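Side-chain contacts in beta-N-acetylhexosaminidase (Bacteroides fragilis, PDB 4PYS), which probably removes terminal N-acetylhexosamine residues from glycans or glycoconjugates, as a family 20 glycoside hydrolase: residues Gln142-Val146 with Ser147-Lys151; Arg448-Phe451 with Pro452-Ala456. All coordinates share one frame; numbering follows the deposited sequence.

Interaction 1: Gln142-Val146 with Ser147-Lys151; sequences QYQKV and STIKK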
ATOM      1  N   GLN A 142      14.616   7.163   1.181  1.00 27.01           N
ATOM      2  CA  GLN A 142      14.539   7.912   2.426  1.00 28.71           C
ATOM      3  C   GLN A 142      14.205   6.942   3.548  1.00 29.08           C
ATOM      4  O   GLN A 142      13.488   5.971   3.338  1.00 33.07           O
ATOM      5  CB  GLN A 142      13.438   8.975   2.336  1.00 25.72           C
ATOM      6  CG  GLN A 142      13.761  10.142   1.398  1.00 26.25           C
ATOM      7  CD  GLN A 142      14.919  10.985   1.884  1.00 26.25           C
ATOM      8  OE1 GLN A 142      15.090  11.183   3.091  1.00 30.01           O
ATOM      9  NE2 GLN A 142      15.730  11.486   0.953  1.00 25.39           N
ATOM     10  N   TYR A 143      14.739   7.193   4.737  1.00 23.95           N
ATOM     11  CA  TYR A 143      14.349   6.433   5.920  1.00 22.83           C
ATOM     12  C   TYR A 143      13.279   7.205   6.682  1.00 26.32           C
ATOM     13  O   TYR A 143      13.450   8.397   6.945  1.00 27.27           O
ATOM     14  CB  TYR A 143      15.584   6.192   6.818  1.00 27.17           C
ATOM     15  CG  TYR A 143      15.239   5.656   8.192  1.00 30.36           C
ATOM     16  CD1 TYR A 143      14.974   4.298   8.392  1.00 31.00           C
ATOM     17  CD2 TYR A 143      15.164   6.508   9.287  1.00 31.93           C
ATOM     18  CE1 TYR A 143      14.646   3.812   9.654  1.00 30.59           C
ATOM     19  CE2 TYR A 143      14.838   6.037  10.541  1.00 32.60           C
ATOM     20  CZ  TYR A 143      14.580   4.691  10.722  1.00 35.92           C
ATOM     21  OH  TYR A 143      14.251   4.236  11.983  1.00 36.76           O
ATOM     22  N   GLN A 144      12.167   6.542   7.002  1.00 25.91           N
ATOM     23  CA  GLN A 144      11.174   7.123   7.898  1.00 25.89           C
ATOM     24  C   GLN A 144      11.184   6.357   9.208  1.00 23.62           C
ATOM     25  O   GLN A 144      11.278   5.119   9.206  1.00 27.65           O
ATOM     26  CB  GLN A 144       9.775   7.059   7.279  1.00 24.69           C
ATOM     27  CG  GLN A 144       9.660   7.773   5.936  1.00 21.60           C
ATOM     28  CD  GLN A 144       9.983   6.867   4.782  1.00 26.87           C
ATOM     29  OE1 GLN A 144      10.016   5.645   4.934  1.00 27.31           O
ATOM     30  NE2 GLN A 144      10.201   7.452   3.609  1.00 24.47           N
ATOM     31  N   LYS A 145      11.060   7.065  10.327  1.00 24.12           N
ATOM     32  CA  LYS A 145      11.048   6.367  11.613  1.00 28.26           C
ATOM     33  C   LYS A 145       9.853   5.438  11.753  1.00 29.18           C
ATOM     34  O   LYS A 145       8.858   5.570  11.035  1.00 24.94           O
ATOM     35  CB  LYS A 145      11.173   7.315  12.809  1.00 38.56           C
ATOM     36  CG  LYS A 145      10.433   8.616  12.724  1.00 48.21           C
ATOM     37  CD  LYS A 145      11.075   9.593  13.708  1.00 54.99           C
ATOM     38  CE  LYS A 145      10.521  10.997  13.561  1.00 61.14           C
ATOM     39  NZ  LYS A 145       9.215  11.165  14.252  1.00 64.57           N
ATOM     40  N   VAL A 146       9.968   4.477  12.661  1.00 26.76           N
ATOM     41  CA  VAL A 146       8.920   3.472  12.825  1.00 25.69           C
ATOM     42  C   VAL A 146       7.556   4.105  13.091  1.00 26.16           C
ATOM     43  O   VAL A 146       6.549   3.659  12.536  1.00 22.26           O
ATOM     44  CB  VAL A 146       9.283   2.474  13.947  1.00 30.05           C
ATOM     45  CG1 VAL A 146       8.100   1.602  14.297  1.00 31.26           C
ATOM     46  CG2 VAL A 146      10.459   1.619  13.518  1.00 33.87           C
ATOM     47  N   SER A 147       7.517   5.152  13.913  1.00 28.36           N
ATOM     48  CA  SER A 147       6.228   5.799  14.207  1.00 28.32           C
ATOM     49  C   SER A 147       5.598   6.405  12.953  1.00 27.91           C
ATOM     50  O   SER A 147       4.376   6.523  12.855  1.00 25.62           O
ATOM     51  CB  SER A 147       6.380   6.855  15.306  1.00 29.33           C
ATOM     52  OG  SER A 147       7.302   7.860  14.932  1.00 30.02           O
ATOM     53  N   THR A 148       6.436   6.786  11.992  1.00 21.87           N
ATOM     54  CA  THR A 148       5.951   7.345  10.728  1.00 22.09           C
ATOM     55  C   THR A 148       5.455   6.254   9.787  1.00 22.03           C
ATOM     56  O   THR A 148       4.440   6.428   9.108  1.00 21.64           O
ATOM     57  CB  THR A 148       7.020   8.226  10.053  1.00 25.84           C
ATOM     58  OG1 THR A 148       7.321   9.343  10.908  1.00 25.89           O
ATOM     59  CG2 THR A 148       6.538   8.743   8.700  1.00 26.21           C
ATOM     60  N   ILE A 149       6.151   5.119   9.748  1.00 19.45           N
ATOM     61  CA  ILE A 149       5.618   3.967   9.027  1.00 18.41           C
ATOM     62  C   ILE A 149       4.237   3.612   9.590  1.00 21.36           C
ATOM     63  O   ILE A 149       3.280   3.392   8.838  1.00 18.98           O
ATOM     64  CB  ILE A 149       6.549   2.745   9.136  1.00 20.99           C
ATOM     65  CG1 ILE A 149       7.951   3.072   8.598  1.00 23.64           C
ATOM     66  CG2 ILE A 149       5.936   1.540   8.403  1.00 24.36           C
ATOM     67  CD1 ILE A 149       7.965   3.364   7.094  1.00 23.88           C
ATOM     68  N   LYS A 150       4.115   3.586  10.915  1.00 21.56           N
ATOM     69  CA  LYS A 150       2.817   3.287  11.537  1.00 20.41           C
ATOM     70  C   LYS A 150       1.743   4.296  11.147  1.00 20.50           C
ATOM     71  O   LYS A 150       0.596   3.921  10.915  1.00 20.75           O
ATOM     72  CB  LYS A 150       2.949   3.240  13.067  1.00 22.84           C
ATOM     73  CG  LYS A 150       3.681   2.001  13.577  1.00 22.73           C
ATOM     74  CD  LYS A 150       3.804   2.042  15.083  1.00 26.37           C
ATOM     75  CE  LYS A 150       4.478   0.791  15.610  1.00 37.17           C
ATOM     76  NZ  LYS A 150       4.618   0.864  17.090  1.00 38.53           N
ATOM     77  N   LYS A 151       2.117   5.568  11.063  1.00 20.18           N
ATOM     78  CA  LYS A 151       1.172   6.624  10.692  1.00 21.86           C
ATOM     79  C   LYS A 151       0.530   6.357   9.338  1.00 18.28           C
ATOM     80  O   LYS A 151      -0.672   6.575   9.155  1.00 17.29           O
ATOM     81  CB  LYS A 151       1.884   7.983  10.665  1.00 23.76           C
ATOM     82  CG  LYS A 151       1.079   9.106   9.978  1.00 21.47           C
ATOM     83  CD  LYS A 151       1.772  10.460  10.129  1.00 22.69           C
ATOM     84  CE  LYS A 151       0.992  11.580   9.393  1.00 25.14           C
ATOM     85  NZ  LYS A 151       1.656  12.919   9.587  1.00 23.75           N
TER

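Interaction 2: Arg448-Phe451 with Pro452-Ala456; sequences RRVF and PRILA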
ATOM      1  N   ARG A 448       1.710  16.821   2.589  1.00 24.72           N
ATOM      2  CA  ARG A 448       1.221  17.841   1.651  1.00 22.47           C
ATOM      3  C   ARG A 448       1.134  17.296   0.230  1.00 22.30           C
ATOM      4  O   ARG A 448       0.446  17.861  -0.623  1.00 24.05           O
ATOM      5  CB  ARG A 448       2.093  19.095   1.697  1.00 25.40           C
ATOM      6  CG  ARG A 448       3.440  18.939   1.020  1.00 26.73           C
ATOM      7  CD  ARG A 448       4.336  20.110   1.341  1.00 27.35           C
ATOM      8  NE  ARG A 448       5.014  19.946   2.627  1.00 28.65           N
ATOM      9  CZ  ARG A 448       6.010  20.716   3.045  1.00 31.14           C
ATOM     10  NH1 ARG A 448       6.431  21.716   2.285  1.00 30.45           N
ATOM     11  NH2 ARG A 448       6.590  20.487   4.218  1.00 29.75           N
ATOM     12  N   ARG A 449       1.812  16.175  -0.017  1.00 20.38           N
ATOM     13  CA  ARG A 449       1.711  15.467  -1.292  1.00 21.55           C
ATOM     14  C   ARG A 449       0.586  14.430  -1.265  1.00 20.03           C
ATOM     15  O   ARG A 449      -0.169  14.262  -2.229  1.00 18.17           O
ATOM     16  CB  ARG A 449       3.042  14.745  -1.577  1.00 21.70           C
ATOM     17  CG  ARG A 449       4.169  15.660  -2.025  1.00 22.69           C
ATOM     18  CD  ARG A 449       5.532  15.048  -1.668  1.00 22.47           C
ATOM     19  NE  ARG A 449       6.611  15.808  -2.292  1.00 24.74           N
ATOM     20  CZ  ARG A 449       7.031  16.995  -1.871  1.00 27.48           C
ATOM     21  NH1 ARG A 449       6.481  17.566  -0.802  1.00 26.22           N
ATOM     22  NH2 ARG A 449       8.008  17.614  -2.518  1.00 28.57           N
ATOM     23  N   VAL A 450       0.481  13.720  -0.151  1.00 16.73           N
ATOM     24  CA  VAL A 450      -0.477  12.628  -0.036  1.00 17.13           C
ATOM     25  C   VAL A 450      -1.928  13.119   0.035  1.00 20.14           C
ATOM     26  O   VAL A 450      -2.797  12.577  -0.656  1.00 17.46           O
ATOM     27  CB  VAL A 450      -0.141  11.748   1.166  1.00 17.42           C
ATOM     28  CG1 VAL A 450      -1.240  10.711   1.399  1.00 17.69           C
ATOM     29  CG2 VAL A 450       1.212  11.048   0.933  1.00 18.04           C
ATOM     30  N   PHE A 451      -2.178  14.142   0.856  1.00 20.25           N
ATOM     31  CA  PHE A 451      -3.538  14.692   1.031  1.00 19.42           C
ATOM     32  C   PHE A 451      -3.710  16.014   0.310  1.00 18.30           C
ATOM     33  O   PHE A 451      -2.833  16.870   0.385  1.00 19.54           O
ATOM     34  CB  PHE A 451      -3.812  14.926   2.522  1.00 19.62           C
ATOM     35  CG  PHE A 451      -3.996  13.656   3.299  1.00 25.16           C
ATOM     36  CD1 PHE A 451      -2.904  13.007   3.853  1.00 31.86           C
ATOM     37  CD2 PHE A 451      -5.261  13.101   3.448  1.00 27.77           C
ATOM     38  CE1 PHE A 451      -3.071  11.821   4.557  1.00 26.87           C
ATOM     39  CE2 PHE A 451      -5.437  11.918   4.150  1.00 31.18           C
ATOM     40  CZ  PHE A 451      -4.335  11.288   4.702  1.00 22.96           C
ATOM     41  N   PRO A 452      -4.883  16.240  -0.312  1.00 17.95           N
ATOM     42  CA  PRO A 452      -6.081  15.398  -0.284  1.00 16.02           C
ATOM     43  C   PRO A 452      -6.190  14.399  -1.427  1.00 18.36           C
ATOM     44  O   PRO A 452      -7.183  13.703  -1.479  1.00 16.56           O
ATOM     45  CB  PRO A 452      -7.220  16.424  -0.441  1.00 20.75           C
ATOM     46  CG  PRO A 452      -6.608  17.488  -1.308  1.00 19.84           C
ATOM     47  CD  PRO A 452      -5.156  17.582  -0.867  1.00 20.19           C
ATOM     48  N   ARG A 453      -5.225  14.322  -2.332  1.00 18.91           N
ATOM     49  CA  ARG A 453      -5.441  13.477  -3.506  1.00 18.72           C
ATOM     50  C   ARG A 453      -5.620  11.993  -3.189  1.00 19.67           C
ATOM     51  O   ARG A 453      -6.309  11.275  -3.918  1.00 16.66           O
ATOM     52  CB  ARG A 453      -4.352  13.706  -4.551  1.00 20.22           C
ATOM     53  CG  ARG A 453      -4.424  15.107  -5.181  1.00 19.41           C
ATOM     54  CD  ARG A 453      -3.216  15.397  -6.077  1.00 21.57           C
ATOM     55  NE  ARG A 453      -1.973  15.254  -5.318  1.00 19.78           N
ATOM     56  CZ  ARG A 453      -0.761  15.203  -5.856  1.00 21.41           C
ATOM     57  NH1 ARG A 453      -0.605  15.300  -7.171  1.00 21.51           N
ATOM     58  NH2 ARG A 453       0.303  15.048  -5.070  1.00 19.23           N
ATOM     59  N   ILE A 454      -5.041  11.522  -2.094  1.00 15.75           N
ATOM     60  CA  ILE A 454      -5.264  10.108  -1.728  1.00 15.35           C
ATOM     61  C   ILE A 454      -6.740   9.804  -1.436  1.00 18.92           C
ATOM     62  O   ILE A 454      -7.190   8.662  -1.545  1.00 18.46           O
ATOM     63  CB  ILE A 454      -4.381   9.671  -0.533  1.00 16.77           C
ATOM     64  CG1 ILE A 454      -4.350   8.136  -0.449  1.00 21.52           C
ATOM     65  CG2 ILE A 454      -4.866  10.297   0.777  1.00 18.08           C
ATOM     66  CD1 ILE A 454      -3.067   7.580   0.046  1.00 26.08           C
ATOM     67  N   LEU A 455      -7.512  10.827  -1.079  1.00 15.92           N
ATOM     68  CA  LEU A 455      -8.911  10.580  -0.775  1.00 15.00           C
ATOM     69  C   LEU A 455      -9.664  10.202  -2.043  1.00 17.78           C
ATOM     70  O   LEU A 455     -10.620   9.432  -1.997  1.00 16.19           O
ATOM     71  CB  LEU A 455      -9.549  11.828  -0.142  1.00 15.54           C
ATOM     72  CG  LEU A 455      -8.983  12.230   1.217  1.00 19.83           C
ATOM     73  CD1 LEU A 455      -9.619  13.532   1.690  1.00 19.85           C
ATOM     74  CD2 LEU A 455      -9.248  11.133   2.227  1.00 23.35           C
ATOM     75  N   ALA A 456      -9.246  10.760  -3.173  1.00 15.49           N
ATOM     76  CA  ALA A 456      -9.895  10.429  -4.439  1.00 16.14           C
ATOM     77  C   ALA A 456      -9.535   9.006  -4.831  1.00 16.76           C
ATOM     78  O   ALA A 456     -10.372   8.258  -5.333  1.00 16.74           O
ATOM     79  CB  ALA A 456      -9.484  11.407  -5.521  1.00 19.40           C
TER
HETATM   80  O   HOH W   1      -2.639  15.523  -2.452  1.00 19.40           O

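Interaction 1: Gln142-Val146 with Ser147-Lys151
The flat side-chain amide of Q144 meets I149 through its oxygen end: Q144 OE1 lies 3.8 Å from I149 CD1, with the methyl off the amide plane and the two side chains crossing at about a right angle. S139 OG bonds to the same oxygen, and NE2 binds D138 O, so glutamine, able to accept and donate, suits this buried place and its rotation is fixed. Nearer the backbone, CB of Q144 packs 3.9 Å from the methyl CG2 of T148.

K145 occupies the N-cap position, where its backbone does the work. The O of K145 takes a good bond from I149 N (3.0 Å, 162° at the hydrogen) and a weak one from T148 N. K145 CG, wedged between backbone N and carbonyl carbon (chi1 39°), sits 3.7 Å from OG1 of T148. That hydroxyl binds E443, whose other carboxylate oxygen holds K145 N; a negative charge here would probably also suit the helix start.

One residue on, K150 N bonds to V146 O at 2.9 Å. The extended K150 chain lays CE 3.9 Å from V146 CG1, then carries its ammonium to a salt bridge with E208.

This is the N-terminal turn of helix 146-158, entered from strand 132-138, and thus the start of a beta-alpha-beta crossover in the TIM-barrel catalytic domain.

Interaction 2: Arg448-Phe451 with Pro452-Ala456
A cis peptide joins F451 to P452 where the chain leaves helix 447-450, yet I454 N still bonds to V450 O (2.9 Å), nearly in line with that carbonyl, so the short helix 447-450 and helix 453-462 remain coupled. Proline suits the break because it tolerates the cis bond and has no N-H to give. The R453 chain, bent at chi3 (-57°), doubles back so that NH2 donates to R449 O at 3.0 Å with the oxygen close to the guanidinium plane. A water strengthens this join: it donates to R449 O and accepts from both N and NE of R453. The oxygen is thereby held twice, while NH1 reaches F393 O and F407 makes a cation-pi contact with the arginine.

On the apolar side, CG2 of I454 makes a CH-pi contact over one face of the F451 ring, 4.0 Å from its centroid and displaced toward the rim. I454 CG2 also touches V450 CG1 at 3.7 Å, the two branched side chains lying side by side.

V450, F451 and I454 all rest on M155 of helix 146-158, whereas P452 and L455 pack on V477 of helix 470-486.

In the fold
The two contacts are local and come in series along the chain, neither nesting nor crossing. Interaction 1 follows strand 132-138 and closes the loop into helix 146-158; interaction 2 comes much later, after strand 428-435, at the turn from helix 447-450 into helix 453-462. Those two strands are parallel neighbours in the barrel sheet, which places an early and a late strand of the catalytic barrel side by side. The centres of interactions 1 and 2 lie about 18 Å apart, and the two do not touch. Residues between and beside them make the link: K151 forms a salt bridge with D447, and Y489 bonds to K151 O while its ring meets F451.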